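Local coordinates for protein farnesyl pyrophosphate synthase (Pseudomonas aeruginosa, PDB 3ZOU) that probably catalyses head-to-tail isoprenoid chain elongation, condensing isopentenyl diphosphate with an allylic diphosphate such as geranyl diphosphate to give farnesyl diphosphate, at residues A[47-52]-A[68-73]; A[74-79]-A[116-121]; A[185-190]-A[211-216]; A[57-62]-A[195-200]; A[123-128]-A[140-145]. All coordinates share one frame; numbering follows the deposited sequence.

Interaction 1. Residues A[47-52]-A[68-73]; sequences VRPLLA and AAACAV. With 6H6 (3-(2-oxo-1,3-benzoxazol-3(2H)-yl)propanoic acid), chain G.
Val-73 touches the turn at Arg-48 and Pro-49 through one methyl. Its CG2 sits 3.7 Å from Arg-48 C and reaches the arginine CB as well, with the Pro-49 ring atom CD a little farther off at 4.2 Å. This methyl lies between the backbone N and the carbonyl carbon of its own residue (the other, CG1, being anti to that carbon, chi1 -62°), and from there it meets the base of Arg-48 while the extended arginine chain runs on, away from the 68-73 segment. One turn back, Ala-70 faces the proline: Ala-70 CB is 3.9 Å from Pro-49 CB, and Pro-49 CG closes to 3.5 Å on Ala-70 O. In this helix pair of the all-alpha isoprenoid synthase fold the axes of segments 47-52 and 68-73 approach to 8.2 Å, with an angle of 153° between their directions, consistent with the small side chains of Ala-52, Ala-69 and Ala-70. Ala-52 continues the seam, its CB directed at the Ala-70 backbone N and also near the methyl of Ala-69. Val-14 of helix 3-19 packs on both Pro-49 and Ala-70. The same 47-52 turn serves a ligand with its other face, where Val-47 CG2 lies 3.8 Å from C6 of the bound benzoxazolone acid and Leu-50 CD1 adjoins C4.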
# COMPACT_ATOMS: atom_id res chain seq x y z
N VAL A 47 2.70 14.62 14.08
CA VAL A 47 2.74 13.86 15.32
C VAL A 47 3.33 12.45 15.15
O VAL A 47 4.06 11.94 15.99
CB VAL A 47 1.35 13.74 15.95
CG1 VAL A 47 1.40 12.88 17.21
CG2 VAL A 47 0.78 15.11 16.22
N ARG A 48 2.98 11.75 14.06
CA ARG A 48 3.48 10.43 13.85
C ARG A 48 4.97 10.35 13.53
O ARG A 48 5.69 9.61 14.22
CB ARG A 48 2.57 9.74 12.81
CG ARG A 48 1.18 9.44 13.36
CD ARG A 48 0.18 9.21 12.26
NE ARG A 48 -1.17 9.15 12.84
CZ ARG A 48 -1.86 10.23 13.18
NH1 ARG A 48 -1.38 11.46 12.98
NH2 ARG A 48 -3.04 10.11 13.73
N PRO A 49 5.50 11.32 12.77
CA PRO A 49 6.95 11.50 12.70
C PRO A 49 7.61 11.80 14.07
O PRO A 49 8.62 11.19 14.37
CB PRO A 49 7.11 12.61 11.74
CG PRO A 49 5.99 12.33 10.71
CD PRO A 49 4.85 11.92 11.58
N LEU A 50 6.98 12.69 14.81
CA LEU A 50 7.48 13.10 16.18
C LEU A 50 7.67 11.82 16.98
O LEU A 50 8.67 11.56 17.65
CB LEU A 50 6.48 14.02 16.81
CG LEU A 50 6.91 14.77 18.13
CD1 LEU A 50 5.95 15.89 18.39
CD2 LEU A 50 6.94 13.80 19.25
N LEU A 51 6.64 10.96 16.96
CA LEU A 51 6.65 9.74 17.70
C LEU A 51 7.80 8.83 17.27
O LEU A 51 8.42 8.16 18.10
CB LEU A 51 5.29 9.02 17.60
CG LEU A 51 4.17 9.64 18.44
CD1 LEU A 51 2.79 9.15 18.04
CD2 LEU A 51 4.41 9.43 19.93
N ALA A 52 7.97 8.66 15.95
CA ALA A 52 9.07 7.80 15.43
C ALA A 52 10.43 8.35 15.90
O ALA A 52 11.23 7.59 16.38
CB ALA A 52 9.00 7.71 13.92
N ALA A 68 13.31 7.40 7.56
CA ALA A 68 12.41 6.63 6.64
C ALA A 68 11.13 6.23 7.37
O ALA A 68 10.04 6.34 6.81
CB ALA A 68 13.12 5.45 6.04
N ALA A 69 11.27 5.79 8.61
CA ALA A 69 10.12 5.50 9.48
C ALA A 69 9.16 6.67 9.59
O ALA A 69 7.95 6.50 9.39
CB ALA A 69 10.60 5.15 10.87
N ALA A 70 9.67 7.88 9.84
CA ALA A 70 8.92 9.09 9.97
C ALA A 70 8.18 9.37 8.66
O ALA A 70 7.00 9.67 8.68
CB ALA A 70 9.89 10.23 10.34
N CYS A 71 8.88 9.24 7.54
CA CYS A 71 8.23 9.47 6.26
C CYS A 71 7.10 8.47 5.96
O CYS A 71 6.01 8.85 5.61
CB CYS A 71 9.18 9.37 5.14
SG CYS A 71 10.36 10.76 4.99
N ALA A 72 7.39 7.23 6.25
CA ALA A 72 6.41 6.15 5.96
C ALA A 72 5.16 6.35 6.74
O ALA A 72 4.04 6.25 6.20
CB ALA A 72 7.00 4.80 6.18
N VAL A 73 5.26 6.62 8.05
CA VAL A 73 4.02 6.76 8.82
C VAL A 73 3.25 7.99 8.42
O VAL A 73 2.02 7.97 8.42
CB VAL A 73 4.22 6.67 10.35
CG1 VAL A 73 4.79 5.28 10.66
CG2 VAL A 73 5.16 7.77 10.88
O 6H6 G . 0.85 24.97 17.65
N1 6H6 G . 2.16 21.57 19.68
O1 6H6 G . 3.44 22.60 21.29
C2 6H6 G . 3.06 21.59 20.65
O2 6H6 G . 3.53 20.34 20.84
C3 6H6 G . 2.88 19.53 19.99
C4 6H6 G . 2.98 18.17 19.81
C5 6H6 G . 2.17 17.61 18.83
C6 6H6 G . 1.31 18.40 18.08
C7 6H6 G . 1.20 19.77 18.24
C8 6H6 G . 2.00 20.32 19.23
C9 6H6 G . 1.48 22.75 19.16
C10 6H6 G . 2.50 23.35 18.16
C11 6H6 G . 1.90 24.41 17.25
OXT 6H6 G . 2.53 24.67 16.20

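Interaction 2. Residues A[74-79]-A[116-121]; sequences ELIHAY and GLQALA
Leu-75 and Leu-117 meet at about a right angle, CD2 against CD2 at 3.7 Å, in the tightly packed part of this contact. The other branch of Leu-75, CD1, lies over the Ala-121 backbone and beside Leu-120 CG, while its CB approaches the Ala-121 methyl. Ile-76 comes in from the neighbouring side, and its CD1 touches Ala-121 CB at 3.7 Å and Gln-118 CG at 3.9 Å. Toward Tyr-79 the character changes. Gln-118 lies alongside the tyrosine, pointing the same way, with CB over one ring face in a CH-pi contact, 4.1 Å from the centroid, and the amide plane only 19° from that of the ring. With CG anti to the backbone N (chi1 180°) and the chain extended beyond it, the amide is carried out level with the phenol end. No direct hydrogen bond joins the polar ends; instead a water accepts from Tyr-79 OH and donates to Gln-118 OE1 at 2.8 Å. Gln-118 NE2 is held by the carbonyl of Asp-115 of the second subunit; this bond, with the water on OE1, probably helps to set the amide rotation. Hydrophobic on one flank and hydrated on the other, this nearly antiparallel helix pair belongs to the all-alpha isoprenoid synthase fold, at its dimer interface.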
# COMPACT_ATOMS: atom_id res chain seq x y z
N GLU A 74 3.93 9.06 8.01
CA GLU A 74 3.25 10.24 7.58
C GLU A 74 2.55 10.02 6.24
O GLU A 74 1.48 10.51 6.01
CB GLU A 74 4.16 11.49 7.54
CG GLU A 74 3.35 12.76 7.39
CD GLU A 74 2.40 13.14 8.55
OE1 GLU A 74 2.57 12.57 9.65
OE2 GLU A 74 1.57 14.01 8.30
N LEU A 75 3.20 9.24 5.39
CA LEU A 75 2.61 8.93 4.09
C LEU A 75 1.33 8.13 4.27
O LEU A 75 0.35 8.38 3.55
CB LEU A 75 3.59 8.19 3.22
CG LEU A 75 4.71 9.12 2.67
CD1 LEU A 75 5.84 8.26 2.17
CD2 LEU A 75 4.24 10.08 1.60
N ILE A 76 1.37 7.13 5.17
CA ILE A 76 0.15 6.36 5.41
C ILE A 76 -0.95 7.33 5.93
O ILE A 76 -2.14 7.25 5.57
CB ILE A 76 0.38 5.17 6.36
CG1 ILE A 76 1.32 4.12 5.73
CG2 ILE A 76 -0.95 4.54 6.81
CD1 ILE A 76 0.78 3.48 4.47
N HIS A 77 -0.62 8.09 6.95
CA HIS A 77 -1.53 9.03 7.53
C HIS A 77 -2.17 9.97 6.46
O HIS A 77 -3.38 10.07 6.36
CB HIS A 77 -0.82 9.86 8.62
CG HIS A 77 -1.72 10.83 9.30
ND1 HIS A 77 -2.91 10.51 9.89
CD2 HIS A 77 -1.60 12.17 9.41
CE1 HIS A 77 -3.45 11.60 10.38
NE2 HIS A 77 -2.68 12.62 10.08
N ALA A 78 -1.33 10.54 5.63
CA ALA A 78 -1.77 11.47 4.58
C ALA A 78 -2.71 10.78 3.61
O ALA A 78 -3.73 11.31 3.26
CB ALA A 78 -0.58 12.02 3.84
N TYR A 79 -2.35 9.55 3.19
CA TYR A 79 -3.20 8.85 2.18
C TYR A 79 -4.57 8.60 2.85
O TYR A 79 -5.64 8.79 2.21
CB TYR A 79 -2.60 7.58 1.62
CG TYR A 79 -3.30 6.28 2.03
CD1 TYR A 79 -4.51 5.95 1.48
CD2 TYR A 79 -2.75 5.38 2.91
CE1 TYR A 79 -5.18 4.79 1.86
CE2 TYR A 79 -3.41 4.23 3.31
CZ TYR A 79 -4.61 3.93 2.77
OH TYR A 79 -5.26 2.81 3.19
N GLY A 116 -1.04 6.01 -4.52
CA GLY A 116 0.37 6.12 -4.77
C GLY A 116 1.14 6.47 -3.50
O GLY A 116 2.26 6.03 -3.34
N LEU A 117 0.52 7.23 -2.59
CA LEU A 117 1.17 7.55 -1.29
C LEU A 117 1.30 6.29 -0.50
O LEU A 117 2.29 6.10 0.20
CB LEU A 117 0.37 8.62 -0.52
CG LEU A 117 0.39 10.04 -1.10
CD1 LEU A 117 -0.61 10.91 -0.37
CD2 LEU A 117 1.76 10.62 -1.13
N GLN A 118 0.28 5.42 -0.52
CA GLN A 118 0.41 4.18 0.24
C GLN A 118 1.57 3.33 -0.26
O GLN A 118 2.38 2.83 0.49
CB GLN A 118 -0.90 3.39 0.30
CG GLN A 118 -0.67 2.12 1.10
CD GLN A 118 -1.89 1.32 1.56
OE1 GLN A 118 -1.76 0.57 2.51
NE2 GLN A 118 -2.96 1.34 0.84
N ALA A 119 1.63 3.14 -1.59
CA ALA A 119 2.78 2.38 -2.16
C ALA A 119 4.12 3.02 -1.80
O ALA A 119 5.03 2.29 -1.45
CB ALA A 119 2.66 2.24 -3.67
N LEU A 120 4.12 4.34 -1.85
CA LEU A 120 5.38 5.03 -1.54
C LEU A 120 5.84 4.76 -0.14
O LEU A 120 7.04 4.72 0.13
CB LEU A 120 5.23 6.48 -1.81
CG LEU A 120 6.43 7.41 -1.63
CD1 LEU A 120 7.52 6.95 -2.55
CD2 LEU A 120 5.99 8.82 -1.97
N ALA A 121 4.91 4.71 0.81
CA ALA A 121 5.26 4.47 2.21
C ALA A 121 6.10 3.19 2.29
O ALA A 121 7.08 3.08 3.03
CB ALA A 121 4.04 4.40 3.08
O HOH W 1 -3.88 0.95 4.23

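Interaction 3. Residues A[185-190]-A[211-216]; sequences LIEASV and YAEAIG
Ala-212 O is gripped from two directions, by Gly-216 N of its own helix and by a water that donates to it at 2.7 Å, while Ile-186 CG2 packs against it from the facing helix. That water also donates to Glu-187 OE2, making one of two water-mediated links between the 185-190 and 211-216 segments. Glu-187 CG, anti to the carbonyl carbon (chi1 -65°), lies 3.7 Å from Ala-212 CB; the bend at chi2 (147°) then brings OE2 to 3.6 Å from Glu-213 CG. The two carboxylates are turned almost perpendicular, their planes 86° apart. A second water donates to Glu-187 OE1 and to Glu-213 OE2, and probably eases the repulsion of oxygens 4.6 Å apart. Inward from this hydrated margin, successive long helices of the isoprenoid synthase bundle pack about Ala-212. Val-190 CG2 touches its methyl at 4.0 Å, and Ile-186 CD1 rests at the same distance from Gly-216 CA, where no side chain intervenes. Ile-215 CD1 meets Ile-186 CG2, and Leu-51 of helix 47-58 packs on both isoleucines. On the flank turned to Arg-48 and Val-73, Ser-189 OG donates to Leu-185 O at 2.8 Å, reaching it from the face opposite to that used by Ser-189 N.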
# COMPACT_ATOMS: atom_id res chain seq x y z
N LEU A 185 -1.78 2.95 13.98
CA LEU A 185 -0.74 3.70 13.27
C LEU A 185 0.11 4.47 14.30
O LEU A 185 1.32 4.65 14.05
CB LEU A 185 -1.34 4.55 12.18
CG LEU A 185 -0.34 5.31 11.33
CD1 LEU A 185 0.59 4.42 10.58
CD2 LEU A 185 -1.11 6.20 10.31
N ILE A 186 -0.52 4.96 15.37
CA ILE A 186 0.26 5.60 16.46
C ILE A 186 1.23 4.59 17.04
O ILE A 186 2.46 4.88 17.22
CB ILE A 186 -0.68 6.23 17.49
CG1 ILE A 186 -1.29 7.48 16.88
CG2 ILE A 186 0.03 6.50 18.81
CD1 ILE A 186 -2.50 7.95 17.59
N GLU A 187 0.77 3.40 17.31
CA GLU A 187 1.56 2.32 17.85
C GLU A 187 2.69 1.97 16.89
O GLU A 187 3.84 1.77 17.25
CB GLU A 187 0.73 1.09 18.30
CG GLU A 187 -0.18 1.44 19.46
CD GLU A 187 -1.52 0.73 19.52
OE1 GLU A 187 -1.51 -0.45 19.14
OE2 GLU A 187 -2.51 1.38 20.00
N ALA A 188 2.38 1.91 15.61
CA ALA A 188 3.40 1.60 14.60
C ALA A 188 4.46 2.67 14.48
O ALA A 188 5.59 2.37 14.19
CB ALA A 188 2.69 1.42 13.20
N SER A 189 4.06 3.91 14.69
CA SER A 189 5.01 5.03 14.59
C SER A 189 6.07 4.86 15.70
O SER A 189 7.25 4.96 15.45
CB SER A 189 4.30 6.36 14.78
OG SER A 189 3.37 6.55 13.68
N VAL A 190 5.60 4.62 16.90
CA VAL A 190 6.51 4.32 18.02
C VAL A 190 7.37 3.05 17.77
O VAL A 190 8.59 3.03 17.99
CB VAL A 190 5.71 4.24 19.33
CG1 VAL A 190 6.53 3.62 20.45
CG2 VAL A 190 5.16 5.61 19.69
N TYR A 211 2.85 2.67 26.16
CA TYR A 211 2.86 4.12 26.03
C TYR A 211 1.94 4.55 24.91
O TYR A 211 1.16 5.48 25.04
CB TYR A 211 4.33 4.60 25.88
CG TYR A 211 4.43 6.06 25.44
CD1 TYR A 211 4.38 6.41 24.11
CD2 TYR A 211 4.46 7.06 26.36
CE1 TYR A 211 4.42 7.71 23.68
CE2 TYR A 211 4.49 8.41 25.96
CZ TYR A 211 4.48 8.73 24.62
OH TYR A 211 4.47 10.04 24.21
N ALA A 212 2.17 3.95 23.75
CA ALA A 212 1.48 4.36 22.52
C ALA A 212 -0.02 4.12 22.60
O ALA A 212 -0.80 4.92 22.17
CB ALA A 212 2.11 3.58 21.36
N GLU A 213 -0.41 2.99 23.19
CA GLU A 213 -1.81 2.72 23.43
C GLU A 213 -2.48 3.78 24.26
O GLU A 213 -3.55 4.27 23.95
CB GLU A 213 -1.97 1.34 24.11
CG GLU A 213 -1.58 0.15 23.27
CD GLU A 213 -1.44 -1.19 24.01
OE1 GLU A 213 -1.23 -1.22 25.24
OE2 GLU A 213 -1.48 -2.23 23.33
N ALA A 214 -1.79 4.14 25.32
CA ALA A 214 -2.31 5.15 26.23
C ALA A 214 -2.42 6.52 25.62
O ALA A 214 -3.47 7.20 25.74
CB ALA A 214 -1.49 5.12 27.52
N ILE A 215 -1.39 7.02 24.95
CA ILE A 215 -1.51 8.32 24.36
C ILE A 215 -2.50 8.39 23.22
O ILE A 215 -3.11 9.42 23.00
CB ILE A 215 -0.19 8.97 23.93
CG1 ILE A 215 0.55 8.12 22.88
CG2 ILE A 215 0.72 9.14 25.10
CD1 ILE A 215 1.46 8.93 22.02
N GLY A 216 -2.58 7.27 22.47
CA GLY A 216 -3.58 7.26 21.36
C GLY A 216 -4.99 7.47 21.86
O GLY A 216 -5.73 8.27 21.33
O HOH W 2 -2.66 4.18 20.35
O HOH W 3 -2.95 -2.03 20.99

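Interaction 4. Residues A[57-62]-A[195-200]; sequences EALGGA and LASGRA
With CG anti to its own carbonyl carbon (chi1 -51°) and the chain extended from there to NE, Arg-199 stretches across the facing turn and passes Leu-59 O, which lies 3.2 Å from its CD, before laying the guanidinium over Gly-60 O. This carbonyl oxygen stands off one face of the group, 2.8 Å from NH1, but at an angle too poor for a hydrogen bond, although the attraction between positive charge and carbonyl dipole probably still contributes. Ser-197 makes the inner half of the contact. Its OG, placed between the backbone N and the carbonyl carbon (chi1 72°), is 3.5 Å from Leu-59 CB and also borders CD1 of that leucine. The same oxygen accepts from Arg-199 N in an ST turn (2.9 Å, N-H...O angle 157°), and is hydrogen-bonded in addition to the carbonyl of Ala-194. Here the region just after helix 171-196 meets the Schellman motif that closes helix 47-58, in which Gly-60, at positive phi, is the C-prime residue, Gly-61 N bonds to Cys-56 O and Gly-60 N to Glu-57 O. Close approach of the backbones is possible because Gly-61 carries no side chain, and its CA comes to 4.1 Å from Ser-197 O. Beyond Ser-197, Leu-59 CD1 reaches Ala-200 CA at 3.9 Å, and the leucine side chain also packs on Ser-204 and Leu-208 of helix 202-227.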
# COMPACT_ATOMS: atom_id res chain seq x y z
N GLU A 57 14.96 8.03 19.76
CA GLU A 57 15.82 8.71 20.80
C GLU A 57 15.65 8.09 22.17
O GLU A 57 16.64 7.98 22.95
CB GLU A 57 15.57 10.20 20.86
CG GLU A 57 15.90 10.95 19.62
CD GLU A 57 15.62 12.48 19.83
OE1 GLU A 57 15.84 13.02 20.93
OE2 GLU A 57 15.10 13.15 18.94
N ALA A 58 14.45 7.65 22.50
CA ALA A 58 14.16 7.04 23.79
C ALA A 58 15.03 5.85 24.03
O ALA A 58 15.35 5.52 25.19
CB ALA A 58 12.68 6.64 23.90
N LEU A 59 15.40 5.14 22.95
CA LEU A 59 16.24 3.93 23.05
C LEU A 59 17.67 4.23 22.73
O LEU A 59 18.44 3.29 22.51
CB LEU A 59 15.74 2.80 22.11
CG LEU A 59 14.32 2.30 22.46
CD1 LEU A 59 13.96 1.12 21.57
CD2 LEU A 59 14.05 1.92 23.90
N GLY A 60 18.01 5.51 22.68
CA GLY A 60 19.40 5.98 22.41
C GLY A 60 19.85 6.07 20.97
O GLY A 60 21.07 6.23 20.72
N GLY A 61 18.93 5.94 20.00
CA GLY A 61 19.32 6.09 18.60
C GLY A 61 19.39 7.50 18.15
O GLY A 61 18.63 8.33 18.58
N ALA A 62 20.33 7.82 17.27
CA ALA A 62 20.36 9.15 16.67
C ALA A 62 19.07 9.29 15.82
O ALA A 62 18.75 8.38 15.08
CB ALA A 62 21.59 9.30 15.79
N LEU A 195 12.48 0.46 16.38
CA LEU A 195 13.26 -0.45 15.60
C LEU A 195 14.46 0.24 14.94
O LEU A 195 15.51 -0.37 14.81
CB LEU A 195 12.32 -1.13 14.54
CG LEU A 195 11.35 -2.19 15.09
CD1 LEU A 195 10.28 -2.47 14.07
CD2 LEU A 195 12.07 -3.47 15.51
N ALA A 196 14.26 1.46 14.48
CA ALA A 196 15.24 2.26 13.82
C ALA A 196 16.38 2.61 14.78
O ALA A 196 17.45 2.94 14.27
CB ALA A 196 14.66 3.57 13.28
N SER A 197 16.14 2.55 16.07
CA SER A 197 17.25 2.85 17.04
C SER A 197 18.41 1.84 16.92
O SER A 197 19.55 2.20 17.29
CB SER A 197 16.77 2.79 18.47
OG SER A 197 16.49 1.50 18.94
N GLY A 198 18.13 0.60 16.52
CA GLY A 198 19.13 -0.48 16.53
C GLY A 198 19.29 -1.10 17.90
O GLY A 198 20.09 -2.02 18.04
N ARG A 199 18.50 -0.64 18.89
CA ARG A 199 18.62 -1.06 20.30
C ARG A 199 17.29 -1.52 20.85
O ARG A 199 17.07 -1.52 22.07
CB ARG A 199 19.21 0.09 21.13
CG ARG A 199 20.49 0.66 20.54
CD ARG A 199 21.03 1.99 21.11
NE ARG A 199 22.10 2.51 20.23
CZ ARG A 199 22.88 3.56 20.49
NH1 ARG A 199 22.74 4.24 21.64
NH2 ARG A 199 23.80 3.95 19.62
N ALA A 200 16.40 -1.95 19.97
CA ALA A 200 15.13 -2.41 20.42
C ALA A 200 15.38 -3.72 21.14
O ALA A 200 16.32 -4.44 20.83
CB ALA A 200 14.20 -2.57 19.26

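Interaction 5. Residues A[123-128]-A[140-145]; sequences EVLADT and EMLTRL
Leu-125 is the side chain round which Met-141, Leu-142 and Leu-145 gather, in a roughly antiparallel pair of consecutive helices, 107-126 and 135-149, of the all-alpha isoprenoid synthase fold. Three parts of this side chain find three partners. CB lies 3.7 Å from Leu-142 CD2; CD1 meets Leu-145 CD2, also at 3.7 Å, with the two side chains crossing at about a right angle; and CD2 faces the terminal methyl of Met-141, CE, at 4.1 Å. The methionine brings that methyl round by a bend at its last torsion (chi3 83°), its chain again set across that of the leucine. Leu-142 divides its two branches between neighbours, since CD1 passes over Ala-126 CA at 3.9 Å while CD2 stays with Leu-125. These first-shell groups are backed by other helices: Ala-72 of helix 67-85 touches both Leu-125 and Leu-145, and Leu-192 of helix 171-196 also reaches Leu-125. The second subunit closes the outer side, where Thr-143 of that chain packs on Ala-126 and its Leu-139 on Leu-142. Farther out, on the side of helix 135-149 turned from Leu-125, a salt bridge spans one helical turn, Arg-144 NE donating to Glu-140 OE2 at 3.2 Å with an N-H...O angle of 153°, on the anti side of the carboxylate and 31° out of its plane.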
# COMPACT_ATOMS: atom_id res chain seq x y z
N GLU A 123 7.60 1.58 -0.27
CA GLU A 123 8.84 1.76 -0.99
C GLU A 123 9.92 2.37 -0.12
O GLU A 123 11.06 1.91 -0.16
CB GLU A 123 8.60 2.68 -2.22
CG GLU A 123 9.86 2.82 -3.08
CD GLU A 123 9.63 3.70 -4.28
OE1 GLU A 123 8.51 3.94 -4.74
OE2 GLU A 123 10.66 4.26 -4.73
N VAL A 124 9.59 3.41 0.63
CA VAL A 124 10.56 4.12 1.46
C VAL A 124 11.17 3.19 2.50
O VAL A 124 12.37 3.25 2.78
CB VAL A 124 9.89 5.34 2.07
CG1 VAL A 124 10.59 5.89 3.28
CG2 VAL A 124 9.78 6.40 1.00
N LEU A 125 10.38 2.32 3.10
CA LEU A 125 10.91 1.40 4.12
C LEU A 125 11.73 0.30 3.54
O LEU A 125 12.59 -0.25 4.23
CB LEU A 125 9.78 0.80 4.99
CG LEU A 125 9.04 1.74 5.86
CD1 LEU A 125 7.96 0.98 6.64
CD2 LEU A 125 10.02 2.40 6.84
N ALA A 126 11.35 -0.18 2.35
CA ALA A 126 12.10 -1.28 1.72
C ALA A 126 13.38 -0.86 1.07
O ALA A 126 14.15 -1.72 0.68
CB ALA A 126 11.24 -1.90 0.66
N ASP A 127 13.53 0.44 0.83
CA ASP A 127 14.73 1.09 0.21
C ASP A 127 15.84 1.17 1.20
O ASP A 127 15.77 1.92 2.13
CB ASP A 127 14.32 2.53 -0.23
CG ASP A 127 15.38 3.27 -1.01
OD1 ASP A 127 16.60 3.14 -0.70
OD2 ASP A 127 14.99 3.99 -1.96
N THR A 128 16.85 0.33 1.03
CA THR A 128 17.91 0.27 2.06
C THR A 128 18.89 1.42 1.98
O THR A 128 19.72 1.57 2.88
CB THR A 128 18.65 -1.07 2.04
OG1 THR A 128 19.24 -1.27 0.75
CG2 THR A 128 17.71 -2.20 2.30
N GLU A 140 10.94 -6.14 9.50
CA GLU A 140 10.06 -6.00 10.66
C GLU A 140 9.29 -4.68 10.62
O GLU A 140 8.08 -4.63 10.93
CB GLU A 140 10.86 -6.19 11.99
CG GLU A 140 9.96 -6.12 13.19
CD GLU A 140 8.96 -7.25 13.35
OE1 GLU A 140 8.96 -8.30 12.61
OE2 GLU A 140 8.06 -7.13 14.24
N MET A 141 9.96 -3.63 10.21
CA MET A 141 9.31 -2.29 10.06
C MET A 141 8.17 -2.40 9.04
O MET A 141 7.09 -1.87 9.23
CB MET A 141 10.34 -1.21 9.63
CG MET A 141 11.35 -0.93 10.73
SD MET A 141 12.68 0.13 10.16
CE MET A 141 11.91 1.68 10.35
N LEU A 142 8.46 -3.04 7.94
CA LEU A 142 7.46 -3.21 6.84
C LEU A 142 6.30 -4.07 7.26
O LEU A 142 5.17 -3.70 7.01
CB LEU A 142 8.12 -3.86 5.67
CG LEU A 142 8.95 -2.94 4.88
CD1 LEU A 142 10.18 -3.60 4.22
CD2 LEU A 142 8.09 -2.31 3.80
N THR A 143 6.59 -5.19 7.93
CA THR A 143 5.55 -6.04 8.50
C THR A 143 4.66 -5.24 9.39
O THR A 143 3.41 -5.28 9.34
CB THR A 143 6.19 -7.19 9.29
OG1 THR A 143 6.73 -8.10 8.37
CG2 THR A 143 5.17 -7.92 10.15
N ARG A 144 5.26 -4.51 10.31
CA ARG A 144 4.44 -3.81 11.31
C ARG A 144 3.63 -2.72 10.67
O ARG A 144 2.45 -2.52 10.99
CB ARG A 144 5.34 -3.26 12.40
CG ARG A 144 5.93 -4.38 13.27
CD ARG A 144 4.89 -4.79 14.30
NE ARG A 144 5.23 -5.94 15.09
CZ ARG A 144 4.64 -6.20 16.26
NH1 ARG A 144 3.74 -5.34 16.77
NH2 ARG A 144 5.00 -7.28 16.93
N LEU A 145 4.21 -1.99 9.72
CA LEU A 145 3.45 -0.92 9.09
C LEU A 145 2.28 -1.49 8.24
O LEU A 145 1.20 -0.94 8.23
CB LEU A 145 4.33 -0.05 8.22
CG LEU A 145 3.57 1.21 7.74
CD1 LEU A 145 3.00 2.04 8.86
CD2 LEU A 145 4.47 2.10 6.89

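In the fold
From the N terminus, interaction 1 closes the first and short loop, pairing helix 47-58 with helix 67-85. Interaction 4 opens at the end of helix 47-58, before interaction 1 has closed, so the two cross; it closes only at 195-200, where helix 171-196 ends. Within that long span lie interaction 2, joining helix 67-85 to helix 107-126, and then interaction 5, joining helix 107-126 to helix 135-149, one after the other and both reaching the second subunit. Interaction 3 begins at 185-190, before interaction 4 closes, and crosses it to bring in helix 202-227. Helix 67-85, whose far end carries the magnesium ligand Asp-84, is central: its segments touch interactions 3 and 5.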